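Local coordinates for lectin 2 (Agrocybe aegerita, PDB 4TQJ), which recognises and binds the non-reducing terminal N-acetylglucosamine of glycans, using a beta-propeller fold, at residues D122-G127 with V141-G146; K98-N103 with L148-A153; L322-F327 with L362-D367; V335-R340 with F356-T361. The protein carries 1 engineered substitution. All blocks are in the same frame, centred on the assembly; numbering follows the deposited sequence.

Contact 1 (D122-G127 with V141-G146); sequences DIRKTG and VSRNNG. Engineered in segment 122-127: T126 (natural residue Ile).
R124 carries this contact, laying its side chain across that of R143 at about a right angle and ending against the backbone at N144. CB and CG lead out from the loop without meeting the other segment. CD is the first atom to touch, lying over one face of the R143 guanidinium and 3.8 Å from R143 NE. A bend about the CD–CG bond (chi3 -63°) then turns R124 NE to within 3.5 Å of R143 CG. Beyond it the R124 guanidinium has R143 CB over one face and OG1 of T126, an engineered residue, over the other; the two guanidinium planes are 33° apart. At its edge, R124 NH2 gives a weak hydrogen bond to N144 O (3.0 Å, N-H...O 134°). R124 NH1 donates to a water at 3.1 Å, which in turn donates to N144 O and N145 OD1. NE forms a salt bridge with D130, whose carboxylate should offset the closeness of the two arginines. Next to this, I123 and V141 meet tip to tip, I123 CD1 lying 4.0 Å from V141 CG2. The loop with R124 is a type I turn from D122 to K125; D122 OD1 receives T126 N on its syn lone pair at 2.7 Å, and OD2 receives G127 N. N144 makes an Asx turn with G146 N (3.1 Å to OD1), while its ND2 reaches T66 O and A129 O. The contact thus ties the loop between strands 117-121 and 130-134 to the end of strand 139-142, with strand 130-134 running between the two and supplying D130.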
loop_
_atom_site.group_PDB
_atom_site.type_symbol
_atom_site.label_atom_id
_atom_site.label_comp_id
_atom_site.label_asym_id
_atom_site.label_seq_id
_atom_site.Cartn_x
_atom_site.Cartn_y
_atom_site.Cartn_z
ATOM N N ASP A 122 7.577 13.746 11.843
ATOM C CA ASP A 122 8.290 12.868 12.765
ATOM C C ASP A 122 9.667 13.441 13.062
ATOM O O ASP A 122 10.679 12.901 12.636
ATOM C CB ASP A 122 8.419 11.480 12.145
ATOM C CG ASP A 122 9.065 10.466 13.081
ATOM O OD1 ASP A 122 9.250 10.765 14.283
ATOM O OD2 ASP A 122 9.370 9.358 12.597
ATOM N N ILE A 123 9.698 14.552 13.786
ATOM C CA ILE A 123 10.951 15.259 14.034
ATOM C C ILE A 123 11.877 14.513 14.991
ATOM O O ILE A 123 13.061 14.837 15.089
ATOM C CB ILE A 123 10.696 16.677 14.552
ATOM C CG1 ILE A 123 9.651 16.658 15.651
ATOM C CG2 ILE A 123 10.183 17.585 13.426
ATOM C CD1 ILE A 123 9.190 18.035 16.025
ATOM N N ARG A 124 11.346 13.513 15.688
ATOM C CA ARG A 124 12.157 12.720 16.621
ATOM C C ARG A 124 12.519 11.343 16.072
ATOM O O ARG A 124 13.168 10.543 16.750
ATOM C CB ARG A 124 11.456 12.602 17.978
ATOM C CG ARG A 124 11.412 13.919 18.762
ATOM C CD ARG A 124 10.619 13.799 20.069
ATOM N NE ARG A 124 9.221 13.472 19.818
ATOM C CZ ARG A 124 8.583 12.431 20.348
ATOM N NH1 ARG A 124 9.214 11.611 21.189
ATOM N NH2 ARG A 124 7.312 12.213 20.041
ATOM N N LYS A 125 12.110 11.084 14.831
ATOM C CA LYS A 125 12.310 9.794 14.178
ATOM C C LYS A 125 11.800 8.609 15.001
ATOM O O LYS A 125 12.513 7.626 15.180
ATOM C CB LYS A 125 13.781 9.586 13.792
ATOM C CG LYS A 125 14.246 10.481 12.658
ATOM C CD LYS A 125 14.682 9.672 11.440
ATOM C CE LYS A 125 16.036 9.008 11.669
ATOM N NZ LYS A 125 16.425 8.150 10.518
ATOM N N THR A 126 10.563 8.694 15.483
ATOM C CA THR A 126 9.973 7.581 16.230
ATOM C C THR A 126 8.899 6.831 15.441
ATOM O O THR A 126 8.323 5.863 15.938
ATOM C CB THR A 126 9.420 8.021 17.608
ATOM O OG1 THR A 126 8.413 9.033 17.445
ATOM C CG2 THR A 126 10.540 8.562 18.472
ATOM N N GLY A 127 8.646 7.263 14.211
ATOM C CA GLY A 127 7.691 6.580 13.346
ATOM C C GLY A 127 6.268 7.120 13.384
ATOM O O GLY A 127 5.359 6.572 12.762
ATOM N N VAL A 141 6.038 22.870 19.733
ATOM C CA VAL A 141 5.953 21.452 19.427
ATOM C C VAL A 141 5.137 20.715 20.489
ATOM O O VAL A 141 5.299 20.951 21.688
ATOM C CB VAL A 141 7.354 20.812 19.309
ATOM C CG1 VAL A 141 7.260 19.294 19.330
ATOM C CG2 VAL A 141 8.042 21.277 18.043
ATOM N N SER A 142 4.241 19.842 20.045
ATOM C CA SER A 142 3.631 18.883 20.955
ATOM C C SER A 142 4.068 17.501 20.526
ATOM O O SER A 142 3.768 17.057 19.419
ATOM C CB SER A 142 2.103 18.980 20.967
ATOM O OG SER A 142 1.546 17.739 21.384
ATOM N N ARG A 143 4.809 16.835 21.401
ATOM C CA ARG A 143 5.323 15.517 21.104
ATOM C C ARG A 143 4.184 14.499 21.051
ATOM O O ARG A 143 3.284 14.497 21.896
ATOM C CB ARG A 143 6.410 15.121 22.115
ATOM C CG ARG A 143 7.734 15.847 21.870
ATOM C CD ARG A 143 8.591 16.042 23.112
ATOM N NE ARG A 143 9.378 14.863 23.452
ATOM C CZ ARG A 143 10.614 14.900 23.946
ATOM N NH1 ARG A 143 11.227 16.056 24.144
ATOM N NH2 ARG A 143 11.245 13.769 24.229
ATOM N N ASN A 144 4.233 13.642 20.041
ATOM C CA ASN A 144 3.273 12.561 19.888
ATOM C C ASN A 144 3.732 11.389 20.735
ATOM O O ASN A 144 4.703 10.716 20.398
ATOM C CB ASN A 144 3.189 12.144 18.415
ATOM C CG ASN A 144 2.167 11.038 18.167
ATOM O OD1 ASN A 144 1.819 10.275 19.068
ATOM N ND2 ASN A 144 1.688 10.948 16.927
ATOM N N ASN A 145 3.028 11.149 21.840
ATOM C CA ASN A 145 3.466 10.158 22.811
ATOM C C ASN A 145 2.746 8.828 22.747
ATOM O O ASN A 145 2.675 8.109 23.743
ATOM C CB ASN A 145 3.364 10.737 24.217
ATOM C CG ASN A 145 4.420 11.763 24.475
ATOM O OD1 ASN A 145 5.564 11.602 24.049
ATOM N ND2 ASN A 145 4.053 12.837 25.159
ATOM N N GLY A 146 2.219 8.497 21.574
ATOM C CA GLY A 146 1.539 7.231 21.384
ATOM C C GLY A 146 0.093 7.228 21.849
ATOM O O GLY A 146 -0.266 7.905 22.822
HETATM O O HOH W 1 6.898 10.106 22.562
#

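Contact 2 (K98-N103 with L148-A153); sequences KMVIAN and LNFGPA
From V100 beside L148 to N103 beside A153, the two backbones run nearly parallel, their end-to-end directions only 9° apart, with CA atoms of V100 and L148 separated by 5.8 Å. They belong to adjacent sheets of a beta-propeller: K98-I101 is the fourth and last strand of the sheet 60-101, and L148-A153 lies in the loop between strands 139-142 and 154-157 of the next one. No direct hydrogen bond joins them. Water takes that role twice, bridging V100 O to F150 N and N103 OD1 to A153 N. The side-chain packing is mostly apolar. V100 divides its methyls between two neighbours (chi1 -57°): CG1 lies 3.8 Å from L148 CB, and CG2 meets the F150 ring obliquely, 3.6 Å from CE2. I101 reaches F150 at the CB end, away from the ring, crossing it at about a right angle with CD1 4.0 Å from F150 CB. CG1 stands anti to the backbone N (chi1 -167°) and the chain continues extended to CD1. I101 and F150 both also pack on I131 and S142 of the sheet 117-157, and L148 rests on T66 and V86. At the far end A153 CB sits 3.8 Å from N103 ND2. A102 centres an inverse gamma turn that carries the chain off the strand. Alongside F150, the I101 CD1 methyl also lies 3.6 Å from G151 O, an oxygen that accepts a hydrogen bond from S142 OG.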
loop_
_atom_site.group_PDB
_atom_site.type_symbol
_atom_site.label_atom_id
_atom_site.label_comp_id
_atom_site.label_asym_id
_atom_site.label_seq_id
_atom_site.Cartn_x
_atom_site.Cartn_y
_atom_site.Cartn_z
ATOM N N LYS A 98 -11.509 11.906 16.638
ATOM C CA LYS A 98 -11.266 12.143 18.062
ATOM C C LYS A 98 -10.369 13.363 18.280
ATOM O O LYS A 98 -9.376 13.539 17.581
ATOM C CB LYS A 98 -10.625 10.906 18.690
ATOM C CG LYS A 98 -10.460 10.974 20.200
ATOM C CD LYS A 98 -9.799 9.708 20.728
ATOM C CE LYS A 98 -9.520 9.802 22.226
ATOM N NZ LYS A 98 -8.706 8.645 22.700
ATOM N N MET A 99 -10.719 14.201 19.252
ATOM C CA MET A 99 -9.915 15.380 19.564
ATOM C C MET A 99 -8.735 14.997 20.451
ATOM O O MET A 99 -8.917 14.585 21.595
ATOM C CB MET A 99 -10.761 16.464 20.238
ATOM C CG MET A 99 -9.975 17.705 20.631
ATOM S SD MET A 99 -10.963 18.877 21.585
ATOM C CE MET A 99 -11.519 17.820 22.917
ATOM N N VAL A 100 -7.527 15.149 19.918
ATOM C CA VAL A 100 -6.318 14.654 20.574
ATOM C C VAL A 100 -5.562 15.727 21.359
ATOM O O VAL A 100 -4.652 15.406 22.119
ATOM C CB VAL A 100 -5.367 13.994 19.549
ATOM C CG1 VAL A 100 -6.077 12.881 18.813
ATOM C CG2 VAL A 100 -4.840 15.032 18.553
ATOM N N ILE A 101 -5.926 16.994 21.180
ATOM C CA ILE A 101 -5.273 18.067 21.928
ATOM C C ILE A 101 -5.986 19.414 21.813
ATOM O O ILE A 101 -6.469 19.807 20.739
ATOM C CB ILE A 101 -3.763 18.223 21.549
ATOM C CG1 ILE A 101 -3.027 19.107 22.559
ATOM C CG2 ILE A 101 -3.595 18.789 20.142
ATOM C CD1 ILE A 101 -1.525 19.080 22.405
ATOM N N ALA A 102 -6.040 20.117 22.939
ATOM C CA ALA A 102 -6.651 21.431 23.017
ATOM C C ALA A 102 -5.637 22.550 22.759
ATOM O O ALA A 102 -5.482 23.460 23.567
ATOM C CB ALA A 102 -7.331 21.619 24.379
ATOM N N ASN A 103 -4.957 22.482 21.616
ATOM C CA ASN A 103 -4.004 23.515 21.216
ATOM C C ASN A 103 -3.927 23.589 19.686
ATOM O O ASN A 103 -4.512 22.752 19.000
ATOM C CB ASN A 103 -2.608 23.220 21.785
ATOM C CG ASN A 103 -2.537 23.370 23.300
ATOM O OD1 ASN A 103 -2.806 22.430 24.039
ATOM N ND2 ASN A 103 -2.150 24.549 23.762
ATOM N N LEU A 148 -2.466 8.483 20.592
ATOM C CA LEU A 148 -3.116 9.776 20.413
ATOM C C LEU A 148 -3.004 10.662 21.654
ATOM O O LEU A 148 -3.760 11.618 21.818
ATOM C CB LEU A 148 -4.578 9.624 19.971
ATOM C CG LEU A 148 -4.857 8.951 18.614
ATOM C CD1 LEU A 148 -6.326 9.096 18.241
ATOM C CD2 LEU A 148 -3.989 9.505 17.494
ATOM N N ASN A 149 -2.054 10.341 22.526
ATOM C CA ASN A 149 -1.704 11.241 23.612
ATOM C C ASN A 149 -0.586 12.154 23.146
ATOM O O ASN A 149 0.497 11.695 22.787
ATOM C CB ASN A 149 -1.270 10.472 24.868
ATOM C CG ASN A 149 -2.366 9.576 25.408
ATOM O OD1 ASN A 149 -2.340 8.356 25.226
ATOM N ND2 ASN A 149 -3.346 10.180 26.056
ATOM N N PHE A 150 -0.868 13.449 23.130
ATOM C CA PHE A 150 0.114 14.431 22.717
ATOM C C PHE A 150 0.591 15.242 23.915
ATOM O O PHE A 150 -0.212 15.785 24.673
ATOM C CB PHE A 150 -0.471 15.334 21.627
ATOM C CG PHE A 150 -0.566 14.666 20.283
ATOM C CD1 PHE A 150 0.447 14.814 19.350
ATOM C CD2 PHE A 150 -1.652 13.862 19.967
ATOM C CE1 PHE A 150 0.364 14.191 18.122
ATOM C CE2 PHE A 150 -1.738 13.236 18.736
ATOM C CZ PHE A 150 -0.731 13.396 17.817
ATOM N N GLY A 151 1.904 15.303 24.088
ATOM C CA GLY A 151 2.499 16.100 25.143
ATOM C C GLY A 151 2.047 17.548 25.107
ATOM O O GLY A 151 1.346 17.968 24.185
ATOM N N PRO A 152 2.440 18.323 26.122
ATOM C CA PRO A 152 2.075 19.735 26.191
ATOM C C PRO A 152 2.675 20.514 25.032
ATOM O O PRO A 152 3.842 20.303 24.710
ATOM C CB PRO A 152 2.739 20.194 27.495
ATOM C CG PRO A 152 3.871 19.239 27.689
ATOM C CD PRO A 152 3.277 17.927 27.268
ATOM N N ALA A 153 1.885 21.402 24.433
ATOM C CA ALA A 153 2.386 22.334 23.437
ATOM C C ALA A 153 3.479 23.171 24.081
ATOM O O ALA A 153 3.237 23.930 25.022
ATOM C CB ALA A 153 1.265 23.223 22.918
HETATM O O HOH W 2 -3.408 14.404 24.161
HETATM O O HOH W 3 -0.593 21.534 25.525
#

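Contact 3 (L322-F327 with L362-D367); sequences LVLKDF and LVSYND
F327 drives the far end of its ring against strand 361-364, with CZ 3.8 Å from L362 CB. The approach to L362 CB is oblique, whereas V363 N, 4.1 Å from F327 CZ, and S364 CB lie at the ring edge, near its plane. The other touch is made by L324, which sets both its methyls against the same side of S364. L324 CD2 is 3.6 Å from S364 CB, and L324 CD1 is 3.7 Å from S364 OG. The serine hydroxyl is anti to the backbone N (chi1 166°) and bonds to G373 O, so the leucine packs against a polar atom already engaged. Just before F327 in the chain, D326 OD1 holds F327 N on its anti lone pair at 2.8 Å, steadying the backbone from which the phenylalanine springs. W333 meets the F327 ring with planes at about 55°, and I353 also packs on it. V323 and L324 both face V306 in a classic beta bulge, and K325 centres an inverse gamma turn that ends the strand. This is packing between adjacent blades of a beta-propeller: the chain leaving the fourth and last strand of the sheet 285-324 drops an aromatic side chain against the third strand of the next sheet, 339-379.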
loop_
_atom_site.group_PDB
_atom_site.type_symbol
_atom_site.label_atom_id
_atom_site.label_comp_id
_atom_site.label_asym_id
_atom_site.label_seq_id
_atom_site.Cartn_x
_atom_site.Cartn_y
_atom_site.Cartn_z
ATOM N N LEU A 322 10.323 21.371 -23.778
ATOM C CA LEU A 322 8.895 21.100 -23.666
ATOM C C LEU A 322 8.711 19.589 -23.745
ATOM O O LEU A 322 9.121 18.966 -24.722
ATOM C CB LEU A 322 8.128 21.788 -24.798
ATOM C CG LEU A 322 6.626 21.534 -24.935
ATOM C CD1 LEU A 322 5.866 22.085 -23.739
ATOM C CD2 LEU A 322 6.112 22.165 -26.224
ATOM N N VAL A 323 8.108 18.996 -22.722
ATOM C CA VAL A 323 7.978 17.536 -22.696
ATOM C C VAL A 323 6.553 17.035 -22.918
ATOM O O VAL A 323 6.346 15.864 -23.223
ATOM C CB VAL A 323 8.525 16.933 -21.396
ATOM C CG1 VAL A 323 9.997 17.249 -21.244
ATOM C CG2 VAL A 323 7.714 17.417 -20.175
ATOM N N LEU A 324 5.575 17.919 -22.766
ATOM C CA LEU A 324 4.192 17.504 -22.789
ATOM C C LEU A 324 3.333 18.684 -23.180
ATOM O O LEU A 324 3.303 19.684 -22.473
ATOM C CB LEU A 324 3.784 16.997 -21.395
ATOM C CG LEU A 324 2.398 16.377 -21.217
ATOM C CD1 LEU A 324 2.226 15.192 -22.134
ATOM C CD2 LEU A 324 2.155 15.966 -19.772
ATOM N N LYS A 325 2.636 18.561 -24.306
ATOM C CA LYS A 325 1.816 19.649 -24.831
ATOM C C LYS A 325 0.423 19.676 -24.211
ATOM O O LYS A 325 -0.589 19.599 -24.917
ATOM C CB LYS A 325 1.728 19.560 -26.362
ATOM C CG LYS A 325 3.088 19.669 -27.062
ATOM C CD LYS A 325 3.009 19.289 -28.538
ATOM C CE LYS A 325 4.258 19.720 -29.290
ATOM N NZ LYS A 325 5.491 19.114 -28.718
ATOM N N ASP A 326 0.380 19.802 -22.885
ATOM C CA ASP A 326 -0.879 19.854 -22.155
ATOM C C ASP A 326 -0.656 20.422 -20.762
ATOM O O ASP A 326 0.487 20.657 -20.360
ATOM C CB ASP A 326 -1.501 18.453 -22.042
ATOM C CG ASP A 326 -3.015 18.476 -22.195
ATOM O OD1 ASP A 326 -3.656 19.455 -21.736
ATOM O OD2 ASP A 326 -3.558 17.525 -22.792
ATOM N N PHE A 327 -1.753 20.640 -20.038
ATOM C CA PHE A 327 -1.718 21.122 -18.654
ATOM C C PHE A 327 -1.191 22.546 -18.533
ATOM O O PHE A 327 -0.776 22.978 -17.452
ATOM C CB PHE A 327 -0.878 20.199 -17.771
ATOM C CG PHE A 327 -1.439 18.816 -17.649
ATOM C CD1 PHE A 327 -2.592 18.596 -16.925
ATOM C CD2 PHE A 327 -0.824 17.748 -18.273
ATOM C CE1 PHE A 327 -3.109 17.332 -16.802
ATOM C CE2 PHE A 327 -1.351 16.482 -18.164
ATOM C CZ PHE A 327 -2.490 16.285 -17.423
ATOM N N LEU A 362 -6.993 14.389 -15.479
ATOM C CA LEU A 362 -6.137 13.832 -16.515
ATOM C C LEU A 362 -4.773 13.451 -15.971
ATOM O O LEU A 362 -4.319 13.976 -14.954
ATOM C CB LEU A 362 -5.944 14.839 -17.646
ATOM C CG LEU A 362 -7.212 15.408 -18.279
ATOM C CD1 LEU A 362 -6.824 16.324 -19.435
ATOM C CD2 LEU A 362 -8.095 14.287 -18.758
ATOM N N VAL A 363 -4.106 12.546 -16.666
ATOM C CA VAL A 363 -2.831 12.069 -16.185
ATOM C C VAL A 363 -1.940 11.805 -17.383
ATOM O O VAL A 363 -2.413 11.422 -18.450
ATOM C CB VAL A 363 -3.023 10.789 -15.311
ATOM C CG1 VAL A 363 -3.534 9.642 -16.153
ATOM C CG2 VAL A 363 -1.735 10.388 -14.611
ATOM N N SER A 364 -0.647 12.040 -17.214
ATOM C CA SER A 364 0.323 11.575 -18.182
ATOM C C SER A 364 1.447 10.883 -17.432
ATOM O O SER A 364 1.961 11.420 -16.455
ATOM C CB SER A 364 0.860 12.744 -19.014
ATOM O OG SER A 364 2.018 12.360 -19.721
ATOM N N TYR A 365 1.828 9.693 -17.888
ATOM C CA TYR A 365 2.818 8.905 -17.181
ATOM C C TYR A 365 4.239 9.104 -17.677
ATOM O O TYR A 365 4.492 9.156 -18.879
ATOM C CB TYR A 365 2.433 7.422 -17.188
ATOM C CG TYR A 365 1.100 7.186 -16.532
ATOM C CD1 TYR A 365 0.952 7.333 -15.162
ATOM C CD2 TYR A 365 -0.024 6.865 -17.284
ATOM C CE1 TYR A 365 -0.270 7.140 -14.551
ATOM C CE2 TYR A 365 -1.256 6.670 -16.683
ATOM C CZ TYR A 365 -1.370 6.806 -15.315
ATOM O OH TYR A 365 -2.585 6.619 -14.702
ATOM N N ASN A 366 5.161 9.226 -16.726
ATOM C CA ASN A 366 6.586 9.327 -17.014
ATOM C C ASN A 366 7.014 8.021 -17.646
ATOM O O ASN A 366 6.498 6.969 -17.279
ATOM C CB ASN A 366 7.343 9.561 -15.704
ATOM C CG ASN A 366 8.781 9.984 -15.915
ATOM O OD1 ASN A 366 9.491 9.441 -16.762
ATOM N ND2 ASN A 366 9.227 10.960 -15.124
ATOM N N ASP A 367 7.934 8.064 -18.602
ATOM C CA ASP A 367 8.323 6.822 -19.275
ATOM C C ASP A 367 9.474 6.116 -18.546
ATOM O O ASP A 367 9.960 5.085 -18.996
ATOM C CB ASP A 367 8.657 7.062 -20.761
ATOM C CG ASP A 367 9.964 7.820 -20.956
ATOM O OD1 ASP A 367 10.464 7.854 -22.102
ATOM O OD2 ASP A 367 10.495 8.366 -19.965
#

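Contact 4 (V335-R340 with F356-T361)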
loop_
_atom_site.group_PDB
_atom_site.type_symbol
_atom_site.label_atom_id
_atom_site.label_comp_id
_atom_site.label_asym_id
_atom_site.label_seq_id
_atom_site.Cartn_x
_atom_site.Cartn_y
_atom_site.Cartn_z
ATOM N N VAL A 335 -4.574 28.533 -12.244
ATOM C CA VAL A 335 -4.177 28.325 -10.862
ATOM C C VAL A 335 -5.377 28.461 -9.919
ATOM O O VAL A 335 -5.431 27.804 -8.878
ATOM C CB VAL A 335 -3.069 29.325 -10.466
ATOM C CG1 VAL A 335 -2.604 29.072 -9.053
ATOM C CG2 VAL A 335 -1.890 29.229 -11.442
ATOM N N SER A 336 -6.341 29.301 -10.289
ATOM C CA SER A 336 -7.486 29.578 -9.413
ATOM C C SER A 336 -8.564 28.492 -9.388
ATOM O O SER A 336 -9.381 28.462 -8.466
ATOM C CB SER A 336 -8.136 30.899 -9.788
ATOM O OG SER A 336 -8.614 30.841 -11.116
ATOM N N LYS A 337 -8.573 27.605 -10.381
ATOM C CA LYS A 337 -9.619 26.593 -10.481
ATOM C C LYS A 337 -9.103 25.174 -10.491
ATOM O O LYS A 337 -9.798 24.244 -10.075
ATOM C CB LYS A 337 -10.449 26.799 -11.747
ATOM C CG LYS A 337 -11.308 28.032 -11.744
ATOM C CD LYS A 337 -12.279 28.006 -12.913
ATOM C CE LYS A 337 -13.221 29.195 -12.841
ATOM N NZ LYS A 337 -12.494 30.495 -12.668
ATOM N N HIS A 338 -7.896 24.992 -11.006
ATOM C CA HIS A 338 -7.423 23.645 -11.276
ATOM C C HIS A 338 -6.243 23.284 -10.382
ATOM O O HIS A 338 -5.535 24.162 -9.872
ATOM C CB HIS A 338 -7.101 23.477 -12.767
ATOM C CG HIS A 338 -8.180 23.994 -13.671
ATOM N ND1 HIS A 338 -7.944 24.928 -14.659
ATOM C CD2 HIS A 338 -9.502 23.709 -13.734
ATOM C CE1 HIS A 338 -9.076 25.198 -15.286
ATOM N NE2 HIS A 338 -10.037 24.475 -14.743
ATOM N N ARG A 339 -6.061 21.989 -10.160
ATOM C CA ARG A 339 -4.996 21.521 -9.290
ATOM C C ARG A 339 -4.052 20.653 -10.093
ATOM O O ARG A 339 -4.483 19.731 -10.775
ATOM C CB ARG A 339 -5.577 20.732 -8.119
ATOM C CG ARG A 339 -6.277 21.586 -7.072
ATOM C CD ARG A 339 -6.766 20.734 -5.902
ATOM N NE ARG A 339 -7.334 21.548 -4.823
ATOM C CZ ARG A 339 -8.626 21.846 -4.702
ATOM N NH1 ARG A 339 -9.494 21.393 -5.589
ATOM N NH2 ARG A 339 -9.052 22.594 -3.689
ATOM N N ARG A 340 -2.759 20.947 -10.025
ATOM C CA ARG A 340 -1.778 20.091 -10.684
ATOM C C ARG A 340 -0.733 19.549 -9.707
ATOM O O ARG A 340 -0.364 20.223 -8.744
ATOM C CB ARG A 340 -1.130 20.814 -11.869
ATOM C CG ARG A 340 -2.077 20.928 -13.080
ATOM C CD ARG A 340 -1.685 22.076 -13.998
ATOM N NE ARG A 340 -2.048 23.365 -13.409
ATOM C CZ ARG A 340 -1.818 24.539 -13.988
ATOM N NH1 ARG A 340 -1.229 24.586 -15.169
ATOM N NH2 ARG A 340 -2.175 25.665 -13.389
ATOM N N PHE A 356 -6.216 17.969 -11.985
ATOM C CA PHE A 356 -7.653 18.011 -11.756
ATOM C C PHE A 356 -8.208 19.185 -12.556
ATOM O O PHE A 356 -8.091 20.333 -12.133
ATOM C CB PHE A 356 -7.976 18.201 -10.268
ATOM C CG PHE A 356 -7.452 17.090 -9.365
ATOM C CD1 PHE A 356 -6.870 15.949 -9.890
ATOM C CD2 PHE A 356 -7.539 17.210 -7.988
ATOM C CE1 PHE A 356 -6.387 14.936 -9.047
ATOM C CE2 PHE A 356 -7.051 16.216 -7.146
ATOM C CZ PHE A 356 -6.472 15.077 -7.682
ATOM N N GLY A 357 -8.792 18.893 -13.712
ATOM C CA GLY A 357 -9.211 19.926 -14.653
ATOM C C GLY A 357 -10.616 20.469 -14.452
ATOM O O GLY A 357 -11.183 20.372 -13.368
ATOM N N GLU A 358 -11.170 21.067 -15.501
ATOM C CA GLU A 358 -12.492 21.677 -15.417
ATOM C C GLU A 358 -13.560 20.616 -15.167
ATOM O O GLU A 358 -14.386 20.764 -14.274
ATOM C CB GLU A 358 -12.819 22.462 -16.698
ATOM C CG GLU A 358 -14.063 23.327 -16.592
ATOM C CD GLU A 358 -13.857 24.581 -15.761
ATOM O OE1 GLU A 358 -12.775 24.758 -15.168
ATOM O OE2 GLU A 358 -14.782 25.408 -15.701
ATOM N N LYS A 359 -13.522 19.548 -15.955
ATOM C CA LYS A 359 -14.545 18.506 -15.908
ATOM C C LYS A 359 -13.938 17.104 -15.823
ATOM O O LYS A 359 -14.656 16.117 -15.637
ATOM C CB LYS A 359 -15.427 18.587 -17.158
ATOM C CG LYS A 359 -15.767 20.010 -17.594
ATOM C CD LYS A 359 -16.396 20.835 -16.465
ATOM C CE LYS A 359 -17.898 20.643 -16.381
ATOM N NZ LYS A 359 -18.583 20.982 -17.671
ATOM N N GLU A 360 -12.618 17.024 -15.972
ATOM C CA GLU A 360 -11.914 15.751 -15.965
ATOM C C GLU A 360 -10.617 15.812 -15.164
ATOM O O GLU A 360 -9.961 16.851 -15.099
ATOM C CB GLU A 360 -11.561 15.333 -17.394
ATOM C CG GLU A 360 -12.679 14.722 -18.191
ATOM C CD GLU A 360 -12.175 14.154 -19.500
ATOM O OE1 GLU A 360 -11.736 14.950 -20.356
ATOM O OE2 GLU A 360 -12.196 12.914 -19.668
ATOM N N THR A 361 -10.248 14.680 -14.576
ATOM C CA THR A 361 -8.921 14.494 -14.003
ATOM C C THR A 361 -8.054 13.739 -15.010
ATOM O O THR A 361 -8.355 12.601 -15.368
ATOM C CB THR A 361 -8.994 13.701 -12.697
ATOM O OG1 THR A 361 -9.550 14.534 -11.668
ATOM C CG2 THR A 361 -7.601 13.225 -12.278
#
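The imidazole of H338 and the carboxylate of E358 meet with their planes 76° apart. K337 CB lies over one face of the H338 ring, offset toward the rim, and E358 stands at the ring edge. There H338 NE2 donates to E358 OE1 at 2.8 Å, an almost straight bond (N-H...O 166°) that stays close to the ring plane and meets the oxygen nearly along its C-O axis. On the far side of the imidazole ND1 pairs with T334 N; gripped at both nitrogens, the ring is fixed in rotation, consistent with a neutral form protonated at NE2. W333 adds an edge-to-face contact. E358 gets its carboxylate there by turning at chi2 (74°), folding the end of the side chain back toward the histidine. The next flat group, the ring of F356, meets R339 obliquely, F356 CD2 lying 4.0 Å from R339 CB. The F356 ring also meets that of F341. The R339 chain runs on extended, and its guanidinium leaves the contact to bond W389 O and T394 OG1. Beneath these side chains R339 and F356 form an antiparallel hydrogen-bonded pair: F356 N to R339 O is 2.8 Å, and R339 N to F356 O is longer, at 3.3 Å. H338 CB also sits 3.4 Å from F356 O. Just past the pair, G357 N bonds E360 O at 2.7 Å, closing the turn into strand 361-364. The contact thus lies at the end where strands 339-343 and 352-356 pair as neighbours in one propeller sheet; F356 and R339 both touch C396 of strand 395-399 in the adjacent sheet.

Overall arrangement
The four contacts form two touching pairs in the propeller. Contacts 1 and 2 have centres 12 Å apart; contact 1 lies within the blade of residues 117-157, and contact 2 joins that blade to 60-101. They meet where R143 O and G151 N probably hydrogen-bond, and contact 1 is nested in the loop that contact 2 closes. Likewise contact 4, within the blade of residues 339-379, is nested in the loop closed by contact 3, which links that blade to 285-324; their centres are 15 Å apart and F327 O probably bonds R340 NH1. The pairs follow in series along the chain, their centres 35 to 43 Å apart. Each pair therefore combines cohesion within one blade with packing onto the preceding blade.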